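Local coordinates for EtuB protein (Clostridium kluyveri DSM 555, PDB 3IO0), which forms trimers of tandem-domain chains that probably build the shell of a bacterial microcompartment associated with ethanol utilisation, at residues A11-V23 and R38-Q52. Sequence-based numbering, arbitrary orientation.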
ATOM      1  N   ALA A  11       8.252 -19.756  -9.978  1.00 55.08           N
ATOM      2  CA  ALA A  11       7.431 -19.536 -11.173  1.00 54.47           C
ATOM      3  C   ALA A  11       7.362 -18.031 -11.463  1.00 54.14           C
ATOM      4  O   ALA A  11       7.959 -17.239 -10.736  1.00 54.10           O
ATOM      5  CB  ALA A  11       6.036 -20.129 -10.994  1.00 54.40           C
ATOM      6  N   GLY A  12       6.639 -17.642 -12.514  1.00 53.83           N
ATOM      7  CA  GLY A  12       6.518 -16.236 -12.927  1.00 53.77           C
ATOM      8  C   GLY A  12       5.907 -15.320 -11.884  1.00 53.86           C
ATOM      9  O   GLY A  12       5.429 -15.782 -10.863  1.00 54.18           O
ATOM     10  N   GLY A  13       5.900 -14.012 -12.136  1.00 54.12           N
ATOM     11  CA  GLY A  13       5.727 -13.043 -11.041  1.00 54.40           C
ATOM     12  C   GLY A  13       6.977 -13.341 -10.255  1.00 54.66           C
ATOM     13  O   GLY A  13       7.901 -13.961 -10.801  1.00 55.64           O
ATOM     14  N   ASP A  14       7.080 -12.963  -8.999  1.00 54.18           N
ATOM     15  CA  ASP A  14       8.252 -13.508  -8.322  1.00 53.93           C
ATOM     16  C   ASP A  14       7.765 -14.531  -7.340  1.00 53.51           C
ATOM     17  O   ASP A  14       7.693 -14.272  -6.143  1.00 53.79           O
ATOM     18  CB  ASP A  14       9.161 -12.436  -7.701  1.00 54.13           C
ATOM     19  CG  ASP A  14      10.018 -11.718  -8.739  1.00 54.92           C
ATOM     20  OD1 ASP A  14      10.234 -12.260  -9.840  1.00 56.61           O
ATOM     21  OD2 ASP A  14      10.480 -10.601  -8.457  1.00 56.47           O
ATOM     22  N   THR A  15       7.377 -15.690  -7.850  1.00 52.77           N
ATOM     23  CA  THR A  15       6.764 -16.651  -6.958  1.00 52.11           C
ATOM     24  C   THR A  15       7.707 -17.752  -6.501  1.00 51.83           C
ATOM     25  O   THR A  15       8.492 -18.255  -7.300  1.00 51.83           O
ATOM     26  CB  THR A  15       5.346 -17.139  -7.417  1.00 52.04           C
ATOM     27  OG1 THR A  15       5.201 -18.535  -7.152  1.00 53.05           O
ATOM     28  CG2 THR A  15       5.097 -16.884  -8.853  1.00 50.67           C
ATOM     29  N   VAL A  16       7.651 -18.067  -5.206  1.00 51.47           N
ATOM     30  CA  VAL A  16       8.316 -19.241  -4.642  1.00 51.42           C
ATOM     31  C   VAL A  16       7.343 -20.240  -4.078  1.00 51.43           C
ATOM     32  O   VAL A  16       6.274 -19.872  -3.574  1.00 51.69           O
ATOM     33  CB  VAL A  16       9.234 -18.937  -3.449  1.00 51.30           C
ATOM     34  CG1 VAL A  16      10.657 -19.247  -3.797  1.00 51.65           C
ATOM     35  CG2 VAL A  16       9.024 -17.540  -2.914  1.00 51.24           C
ATOM     36  N   GLY A  17       7.749 -21.502  -4.140  1.00 51.09           N
ATOM     37  CA  GLY A  17       7.091 -22.575  -3.431  1.00 51.00           C
ATOM     38  C   GLY A  17       7.990 -22.991  -2.293  1.00 50.91           C
ATOM     39  O   GLY A  17       9.178 -23.222  -2.490  1.00 51.02           O
ATOM     40  N   LEU A  18       7.427 -23.062  -1.097  1.00 50.87           N
ATOM     41  CA  LEU A  18       8.177 -23.436   0.088  1.00 50.83           C
ATOM     42  C   LEU A  18       7.392 -24.453   0.873  1.00 51.16           C
ATOM     43  O   LEU A  18       6.165 -24.535   0.758  1.00 51.44           O
ATOM     44  CB  LEU A  18       8.435 -22.219   0.968  1.00 50.63           C
ATOM     45  CG  LEU A  18       9.219 -21.074   0.341  1.00 50.30           C
ATOM     46  CD1 LEU A  18       9.053 -19.824   1.163  1.00 49.59           C
ATOM     47  CD2 LEU A  18      10.676 -21.451   0.225  1.00 49.93           C
ATOM     48  N   VAL A  19       8.101 -25.225   1.682  1.00 51.45           N
ATOM     49  CA  VAL A  19       7.474 -26.221   2.528  1.00 51.88           C
ATOM     50  C   VAL A  19       8.134 -26.163   3.894  1.00 52.16           C
ATOM     51  O   VAL A  19       9.351 -26.087   3.967  1.00 52.52           O
ATOM     52  CB  VAL A  19       7.636 -27.612   1.905  1.00 51.76           C
ATOM     53  CG1 VAL A  19       7.490 -28.674   2.934  1.00 52.16           C
ATOM     54  CG2 VAL A  19       6.601 -27.812   0.823  1.00 52.16           C
ATOM     55  N   ILE A  20       7.354 -26.154   4.971  1.00 52.31           N
ATOM     56  CA  ILE A  20       7.939 -26.333   6.296  1.00 52.68           C
ATOM     57  C   ILE A  20       7.389 -27.605   6.920  1.00 53.60           C
ATOM     58  O   ILE A  20       6.178 -27.791   7.014  1.00 53.54           O
ATOM     59  CB  ILE A  20       7.747 -25.117   7.230  1.00 52.64           C
ATOM     60  CG1 ILE A  20       8.541 -23.920   6.701  1.00 52.06           C
ATOM     61  CG2 ILE A  20       8.163 -25.463   8.680  1.00 51.93           C
ATOM     62  CD1 ILE A  20       8.391 -22.633   7.513  1.00 52.12           C
ATOM     63  N   ALA A  21       8.305 -28.475   7.338  1.00 54.71           N
ATOM     64  CA  ALA A  21       7.967 -29.815   7.811  1.00 55.33           C
ATOM     65  C   ALA A  21       7.205 -29.818   9.132  1.00 55.65           C
ATOM     66  O   ALA A  21       6.155 -30.463   9.255  1.00 55.75           O
ATOM     67  CB  ALA A  21       9.225 -30.653   7.922  1.00 55.66           C
ATOM     68  N   ASN A  22       7.730 -29.091  10.111  1.00 55.83           N
ATOM     69  CA  ASN A  22       7.148 -29.100  11.436  1.00 56.25           C
ATOM     70  C   ASN A  22       7.144 -27.733  12.075  1.00 56.13           C
ATOM     71  O   ASN A  22       8.033 -27.413  12.858  1.00 56.63           O
ATOM     72  CB  ASN A  22       7.910 -30.082  12.315  1.00 56.79           C
ATOM     73  CG  ASN A  22       7.120 -31.335  12.598  1.00 58.14           C
ATOM     74  OD1 ASN A  22       7.412 -32.410  12.067  1.00 59.35           O
ATOM     75  ND2 ASN A  22       6.104 -31.202  13.439  1.00 58.88           N
ATOM     76  N   VAL A  23       6.135 -26.928  11.755  1.00 55.72           N
ATOM     77  CA  VAL A  23       6.133 -25.514  12.133  1.00 55.07           C
ATOM     78  C   VAL A  23       6.238 -25.366  13.640  1.00 54.80           C
ATOM     79  O   VAL A  23       5.548 -26.060  14.380  1.00 54.48           O
ATOM     80  CB  VAL A  23       4.881 -24.782  11.596  1.00 55.12           C
ATOM     81  CG1 VAL A  23       4.881 -23.305  12.003  1.00 54.73           C
ATOM     82  CG2 VAL A  23       4.800 -24.916  10.088  1.00 54.79           C
ATOM     83  N   ARG A  38       0.874 -29.841  11.439  1.00 62.48           N
ATOM     84  CA  ARG A  38       1.833 -28.750  11.550  1.00 61.71           C
ATOM     85  C   ARG A  38       2.806 -28.676  10.403  1.00 60.81           C
ATOM     86  O   ARG A  38       3.921 -28.188  10.578  1.00 61.24           O
ATOM     87  CB  ARG A  38       2.641 -28.816  12.851  1.00 61.91           C
ATOM     88  CG  ARG A  38       2.182 -29.840  13.842  1.00 63.80           C
ATOM     89  CD  ARG A  38       3.150 -30.997  13.920  1.00 66.77           C
ATOM     90  NE  ARG A  38       3.844 -31.031  15.212  1.00 68.44           N
ATOM     91  CZ  ARG A  38       4.426 -32.117  15.727  1.00 69.19           C
ATOM     92  NH1 ARG A  38       4.413 -33.275  15.064  1.00 69.25           N
ATOM     93  NH2 ARG A  38       5.024 -32.047  16.907  1.00 69.29           N
ATOM     94  N   SER A  39       2.419 -29.154   9.233  1.00 59.31           N
ATOM     95  CA  SER A  39       3.281 -28.952   8.092  1.00 58.15           C
ATOM     96  C   SER A  39       2.613 -28.043   7.076  1.00 57.01           C
ATOM     97  O   SER A  39       1.401 -28.068   6.894  1.00 56.90           O
ATOM     98  CB  SER A  39       3.764 -30.269   7.495  1.00 58.20           C
ATOM     99  OG  SER A  39       2.675 -31.053   7.080  1.00 59.82           O
ATOM    100  N   ILE A  40       3.438 -27.247   6.414  1.00 55.70           N
ATOM    101  CA  ILE A  40       3.008 -26.048   5.731  1.00 54.44           C
ATOM    102  C   ILE A  40       3.504 -26.057   4.292  1.00 53.49           C
ATOM    103  O   ILE A  40       4.619 -26.503   4.000  1.00 53.39           O
ATOM    104  CB  ILE A  40       3.473 -24.786   6.573  1.00 54.75           C
ATOM    105  CG1 ILE A  40       2.401 -24.408   7.582  1.00 55.42           C
ATOM    106  CG2 ILE A  40       3.808 -23.558   5.761  1.00 54.66           C
ATOM    107  CD1 ILE A  40       1.012 -24.842   7.179  1.00 56.30           C
ATOM    108  N   GLY A  41       2.645 -25.602   3.391  1.00 52.31           N
ATOM    109  CA  GLY A  41       3.034 -25.361   2.012  1.00 51.20           C
ATOM    110  C   GLY A  41       2.765 -23.903   1.690  1.00 50.56           C
ATOM    111  O   GLY A  41       1.690 -23.383   2.002  1.00 50.71           O
ATOM    112  N   ILE A  42       3.739 -23.235   1.078  1.00 49.50           N
ATOM    113  CA  ILE A  42       3.629 -21.806   0.818  1.00 48.35           C
ATOM    114  C   ILE A  42       3.743 -21.481  -0.664  1.00 47.99           C
ATOM    115  O   ILE A  42       4.622 -21.988  -1.356  1.00 47.74           O
ATOM    116  CB  ILE A  42       4.709 -21.010   1.590  1.00 48.32           C
ATOM    117  CG1 ILE A  42       4.541 -21.199   3.100  1.00 47.30           C
ATOM    118  CG2 ILE A  42       4.674 -19.520   1.200  1.00 48.08           C
ATOM    119  CD1 ILE A  42       5.781 -20.912   3.908  1.00 45.65           C
ATOM    120  N   ILE A  43       2.833 -20.642  -1.145  1.00 47.59           N
ATOM    121  CA  ILE A  43       2.998 -19.984  -2.436  1.00 46.98           C
ATOM    122  C   ILE A  43       3.034 -18.501  -2.132  1.00 46.82           C
ATOM    123  O   ILE A  43       2.084 -17.959  -1.571  1.00 46.76           O
ATOM    124  CB  ILE A  43       1.862 -20.316  -3.443  1.00 46.79           C
ATOM    125  CG1 ILE A  43       1.712 -21.828  -3.632  1.00 46.56           C
ATOM    126  CG2 ILE A  43       2.133 -19.664  -4.783  1.00 46.12           C
ATOM    127  CD1 ILE A  43       2.905 -22.494  -4.304  1.00 47.84           C
ATOM    128  N   SER A  44       4.146 -17.863  -2.475  1.00 46.62           N
ATOM    129  CA  SER A  44       4.355 -16.452  -2.187  1.00 46.85           C
ATOM    130  C   SER A  44       4.879 -15.771  -3.443  1.00 46.54           C
ATOM    131  O   SER A  44       5.780 -16.304  -4.085  1.00 46.97           O
ATOM    132  CB  SER A  44       5.359 -16.299  -1.039  1.00 46.94           C
ATOM    133  OG  SER A  44       5.379 -14.970  -0.529  1.00 48.41           O
ATOM    134  N   ALA A  45       4.330 -14.611  -3.801  1.00 45.89           N
ATOM    135  CA  ALA A  45       4.770 -13.911  -5.012  1.00 45.50           C
ATOM    136  C   ALA A  45       4.691 -12.399  -4.924  1.00 45.51           C
ATOM    137  O   ALA A  45       3.881 -11.844  -4.164  1.00 45.72           O
ATOM    138  CB  ALA A  45       3.991 -14.379  -6.212  1.00 45.43           C
ATOM    139  N   ARG A  46       5.525 -11.739  -5.723  1.00 45.02           N
ATOM    140  CA  ARG A  46       5.548 -10.290  -5.756  1.00 44.66           C
ATOM    141  C   ARG A  46       4.461  -9.779  -6.676  1.00 44.64           C
ATOM    142  O   ARG A  46       3.831  -8.770  -6.382  1.00 44.67           O
ATOM    143  CB  ARG A  46       6.909  -9.769  -6.222  1.00 44.69           C
ATOM    144  CG  ARG A  46       8.103 -10.223  -5.369  1.00 44.21           C
ATOM    145  CD  ARG A  46       8.086  -9.640  -3.962  1.00 43.10           C
ATOM    146  NE  ARG A  46       7.871  -8.190  -3.958  1.00 41.53           N
ATOM    147  CZ  ARG A  46       8.762  -7.283  -4.342  1.00 39.68           C
ATOM    148  NH1 ARG A  46       9.958  -7.653  -4.780  1.00 39.24           N
ATOM    149  NH2 ARG A  46       8.447  -5.997  -4.292  1.00 38.99           N
ATOM    150  N   VAL A  47       4.231 -10.479  -7.786  1.00 44.68           N
ATOM    151  CA  VAL A  47       3.292  -9.986  -8.802  1.00 44.47           C
ATOM    152  C   VAL A  47       2.080 -10.897  -9.037  1.00 44.65           C
ATOM    153  O   VAL A  47       2.214 -12.043  -9.472  1.00 44.26           O
ATOM    154  CB  VAL A  47       4.009  -9.641 -10.150  1.00 44.41           C
ATOM    155  CG1 VAL A  47       2.998  -9.212 -11.220  1.00 44.01           C
ATOM    156  CG2 VAL A  47       5.062  -8.557  -9.939  1.00 43.17           C
ATOM    157  N   GLY A  48       0.898 -10.354  -8.750  1.00 45.01           N
ATOM    158  CA  GLY A  48      -0.371 -11.022  -9.044  1.00 45.45           C
ATOM    159  C   GLY A  48      -0.924 -11.748  -7.837  1.00 45.58           C
ATOM    160  O   GLY A  48      -0.261 -11.839  -6.804  1.00 45.51           O
ATOM    161  N   ALA A  49      -2.147 -12.260  -7.975  1.00 45.76           N
ATOM    162  CA  ALA A  49      -2.801 -13.019  -6.912  1.00 45.70           C
ATOM    163  C   ALA A  49      -3.838 -14.004  -7.446  1.00 45.91           C
ATOM    164  O   ALA A  49      -3.806 -15.178  -7.058  1.00 45.88           O
ATOM    165  CB  ALA A  49      -3.416 -12.093  -5.869  1.00 45.85           C
ATOM    166  N   PRO A  50      -4.769 -13.545  -8.324  1.00 46.00           N
ATOM    167  CA  PRO A  50      -5.725 -14.517  -8.887  1.00 45.92           C
ATOM    168  C   PRO A  50      -5.046 -15.669  -9.641  1.00 45.98           C
ATOM    169  O   PRO A  50      -5.465 -16.817  -9.500  1.00 45.70           O
ATOM    170  CB  PRO A  50      -6.605 -13.661  -9.815  1.00 45.68           C
ATOM    171  CG  PRO A  50      -6.471 -12.280  -9.283  1.00 45.47           C
ATOM    172  CD  PRO A  50      -5.048 -12.182  -8.817  1.00 45.80           C
ATOM    173  N   ALA A  51      -3.992 -15.371 -10.401  1.00 46.23           N
ATOM    174  CA  ALA A  51      -3.263 -16.411 -11.129  1.00 46.45           C
ATOM    175  C   ALA A  51      -2.749 -17.506 -10.194  1.00 46.54           C
ATOM    176  O   ALA A  51      -2.977 -18.700 -10.432  1.00 46.36           O
ATOM    177  CB  ALA A  51      -2.119 -15.804 -11.918  1.00 46.69           C
ATOM    178  N   GLN A  52      -2.066 -17.095  -9.125  1.00 46.60           N
ATOM    179  CA  GLN A  52      -1.510 -18.041  -8.170  1.00 46.82           C
ATOM    180  C   GLN A  52      -2.633 -18.755  -7.443  1.00 46.96           C
ATOM    181  O   GLN A  52      -2.548 -19.950  -7.187  1.00 46.99           O
ATOM    182  CB  GLN A  52      -0.582 -17.347  -7.171  1.00 46.91           C
ATOM    183  CG  GLN A  52       0.787 -16.958  -7.726  1.00 47.24           C
ATOM    184  CD  GLN A  52       0.808 -15.582  -8.382  1.00 48.06           C
ATOM    185  OE1 GLN A  52      -0.230 -15.006  -8.692  1.00 48.80           O
ATOM    186  NE2 GLN A  52       2.002 -15.054  -8.594  1.00 48.56           N
TER
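Strands 15-20 and 39-45 run antiparallel, their axes 4.5 Å apart and 163° between directions. Val16 with Ser44, Leu18 with Ile42, and Ile20 with Ile40 are the hydrogen-bonded pairs, each joined by two N-H...O bonds. Gly17 with Ile43 and Val19 with Gly41 are the non-hydrogen-bonded pairs between them. Past the strand end, Val23 N donates to Arg38 O at 2.8 Å, extending the pairing into the loop. At the other end the bond from Arg46 N to Asp14 O is weak.

Leu18 and Ile42 meet through their stems, CB to CB 4.0 Å. Val23 lies across Ile40, with Val23 CG2 3.5 Å from Ile40 CG1. Val23 CG1 is anti to its own backbone N (chi1 180°), which leaves Val23 CG2 beside that N and against Ile40.

The pair belongs to the five-stranded antiparallel sheet of the first of two circularly permuted BMC domains. Strand 7-11, outermost in this chain, pairs with 15-20, and strand 84-90 lies beyond 39-45. Helix 93-111 covers the face bearing Val19 and Ile43. A second subunit packs on the face of Val16, Leu18 and Ser44, and its Gly155 N bonds to Ser44 OG.

Asp14 CB rests 3.4 Å from Arg46 CG, and the two side chains make contact through carbon. The charged ends take other partners: Lys77 for Asp14 and Asp75 for Arg46. Asn22 ND2 is modelled over one face of the Arg38 guanidinium, the amide plane nearly upright to it. Both groups are donors there, and the close fit is doubtful. Within 38-52, Gln52 NE2 donates to Val47 O at 3.1 Å.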